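Local coordinates for protein AMP-dependent synthetase and ligase (Xenorhabdus doucetiae, PDB 6QSR) that probably serves as a dehydratase subunit, in a heterocomplex called ApeI:P, in the biosynthesis of aryl polyene pigments by a type II polyketide synthase, at residues 19-22 / 23-26. Numbering follows the deposited sequence.
Sequences QLYL and DPTL
Tyr21 and Asp23 meet where strand 15-21 runs out into an Asx turn overlaid on a type I beta turn. A chi1 of 172° puts the Tyr21 ring beside its own carbonyl carbon, and the ring leans forward along the chain, its CE2 edge coming to 3.7 Å from Asp23 OD2. That oxygen lies at the ring edge near its plane, and the carboxylate is turned 66° from the ring, so the two do not stack. A water joins their ends, 2.7 Å from Tyr21 OH and donating to Asp23 OD2. A second water does the same for the backbone: it gives a hydrogen bond to Tyr21 O and takes one from Asp23 N, bridging two groups that make no direct bond.

The other carboxylate oxygen, Asp23 OD1, works in the opposite direction along the chain. Thr25 N donates to it over 3.1 Å, nearly straight at 164°, and Thr25 OG1 donates at 2.6 Å; both come from its anti side but from opposite faces of the carboxylate plane. Two donors on OD1 and a water on OD2 should limit rotation of the group. Within the turn, Leu26 N donates to Asp23 O, closing the beta turn, and Leu26 turns inward, its CD2 4.4 Å from Leu22 CD2. Both leucines also pack on Trp47 of helix 41-56, while Tyr21 and Asp23 touch Ile4 of the neighbouring strand. The Asx turn and type I turn together carry the chain from the second strand of the HotDog sheet into the loop that precedes helix 41-56.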
ATOM      1  N   GLN A  19       0.056 -16.834  12.499  1.00 27.76           N
ATOM      2  CA  GLN A  19       0.471 -17.580  11.327  1.00 28.67           C
ATOM      3  C   GLN A  19      -0.648 -17.479  10.295  1.00 27.69           C
ATOM      4  O   GLN A  19      -1.789 -17.862  10.582  1.00 25.36           O
ATOM      5  CB  GLN A  19       0.763 -19.032  11.682  1.00 30.28           C
ATOM      6  CG  GLN A  19       1.310 -19.855  10.525  1.00 34.79           C
ATOM      7  CD  GLN A  19       1.839 -21.205  10.968  1.00 40.27           C
ATOM      8  OE1 GLN A  19       1.435 -21.735  12.003  1.00 43.38           O
ATOM      9  NE2 GLN A  19       2.750 -21.765  10.185  1.00 43.75           N
ATOM     10  N   LEU A  20      -0.305 -16.960   9.111  1.00 26.72           N
ATOM     11  CA  LEU A  20      -1.261 -16.665   8.045  1.00 26.75           C
ATOM     12  C   LEU A  20      -0.898 -17.376   6.762  1.00 25.51           C
ATOM     13  O   LEU A  20       0.278 -17.498   6.425  1.00 25.97           O
ATOM     14  CB  LEU A  20      -1.279 -15.169   7.744  1.00 27.84           C
ATOM     15  CG  LEU A  20      -1.624 -14.246   8.902  1.00 25.02           C
ATOM     16  CD1 LEU A  20      -1.494 -12.807   8.438  1.00 27.17           C
ATOM     17  CD2 LEU A  20      -3.025 -14.533   9.415  1.00 24.00           C
ATOM     18  N   TYR A  21      -1.920 -17.790   6.029  1.00 26.50           N
ATOM     19  CA  TYR A  21      -1.739 -18.466   4.749  1.00 28.11           C
ATOM     20  C   TYR A  21      -2.380 -17.629   3.638  1.00 25.58           C
ATOM     21  O   TYR A  21      -3.516 -17.178   3.771  1.00 24.90           O
ATOM     22  CB  TYR A  21      -2.347 -19.863   4.807  1.00 30.33           C
ATOM     23  CG  TYR A  21      -2.373 -20.543   3.462  1.00 29.97           C
ATOM     24  CD1 TYR A  21      -1.223 -21.123   2.936  1.00 28.56           C
ATOM     25  CD2 TYR A  21      -3.542 -20.578   2.700  1.00 30.71           C
ATOM     26  CE1 TYR A  21      -1.240 -21.734   1.688  1.00 28.16           C
ATOM     27  CE2 TYR A  21      -3.568 -21.192   1.458  1.00 29.99           C
ATOM     28  CZ  TYR A  21      -2.415 -21.763   0.954  1.00 28.74           C
ATOM     29  OH  TYR A  21      -2.441 -22.369  -0.288  1.00 29.67           O
ATOM     30  N   LEU A  22      -1.639 -17.443   2.548  1.00 24.68           N
ATOM     31  CA  LEU A  22      -2.102 -16.683   1.393  1.00 24.27           C
ATOM     32  C   LEU A  22      -2.711 -17.629   0.359  1.00 27.25           C
ATOM     33  O   LEU A  22      -1.994 -18.386  -0.294  1.00 29.27           O
ATOM     34  CB  LEU A  22      -0.938 -15.903   0.777  1.00 20.90           C
ATOM     35  CG  LEU A  22      -0.136 -15.010   1.733  1.00 20.56           C
ATOM     36  CD1 LEU A  22       0.873 -14.188   0.949  1.00 18.70           C
ATOM     37  CD2 LEU A  22      -1.069 -14.127   2.539  1.00 22.19           C
ATOM     38  N   ASP A  23      -4.035 -17.588   0.231  1.00 27.67           N
ATOM     39  CA  ASP A  23      -4.752 -18.379  -0.760  1.00 27.84           C
ATOM     40  C   ASP A  23      -4.756 -17.680  -2.120  1.00 27.02           C
ATOM     41  O   ASP A  23      -4.906 -16.456  -2.178  1.00 26.57           O
ATOM     42  CB  ASP A  23      -6.196 -18.610  -0.312  1.00 29.67           C
ATOM     43  CG  ASP A  23      -6.856 -19.757  -1.057  1.00 31.82           C
ATOM     44  OD1 ASP A  23      -7.579 -19.498  -2.037  1.00 32.66           O
ATOM     45  OD2 ASP A  23      -6.624 -20.921  -0.680  1.00 36.06           O
ATOM     46  N   PRO A  24      -4.631 -18.445  -3.226  1.00 27.50           N
ATOM     47  CA  PRO A  24      -4.759 -17.855  -4.577  1.00 28.37           C
ATOM     48  C   PRO A  24      -6.012 -17.018  -4.850  1.00 27.13           C
ATOM     49  O   PRO A  24      -5.964 -16.132  -5.710  1.00 26.17           O
ATOM     50  CB  PRO A  24      -4.774 -19.085  -5.489  1.00 30.34           C
ATOM     51  CG  PRO A  24      -3.964 -20.093  -4.759  1.00 30.79           C
ATOM     52  CD  PRO A  24      -4.162 -19.843  -3.289  1.00 27.33           C
ATOM     53  N   THR A  25      -7.117 -17.307  -4.156  1.00 26.78           N
ATOM     54  CA  THR A  25      -8.388 -16.612  -4.385  1.00 28.92           C
ATOM     55  C   THR A  25      -8.574 -15.361  -3.521  1.00 29.23           C
ATOM     56  O   THR A  25      -9.588 -14.677  -3.645  1.00 29.36           O
ATOM     57  CB  THR A  25      -9.584 -17.555  -4.169  1.00 31.87           C
ATOM     58  OG1 THR A  25      -9.612 -18.004  -2.808  1.00 32.89           O
ATOM     59  CG2 THR A  25      -9.484 -18.746  -5.105  1.00 33.01           C
ATOM     60  N   LEU A  26      -7.607 -15.074  -2.652  1.00 30.14           N
ATOM     61  CA  LEU A  26      -7.585 -13.829  -1.878  1.00 30.25           C
ATOM     62  C   LEU A  26      -7.686 -12.625  -2.824  1.00 30.69           C
ATOM     63  O   LEU A  26      -6.899 -12.499  -3.770  1.00 28.09           O
ATOM     64  CB  LEU A  26      -6.299 -13.767  -1.052  1.00 29.36           C
ATOM     65  CG  LEU A  26      -6.091 -12.604  -0.083  1.00 28.75           C
ATOM     66  CD1 LEU A  26      -7.094 -12.693   1.058  1.00 28.66           C
ATOM     67  CD2 LEU A  26      -4.664 -12.629   0.448  1.00 28.73           C
TER
HETATM   68  O   HOH W   1      -4.878 -22.805  -1.255  1.00 27.40           O
HETATM   69  O   HOH W   2      -5.433 -16.025   2.296  1.00 29.43           O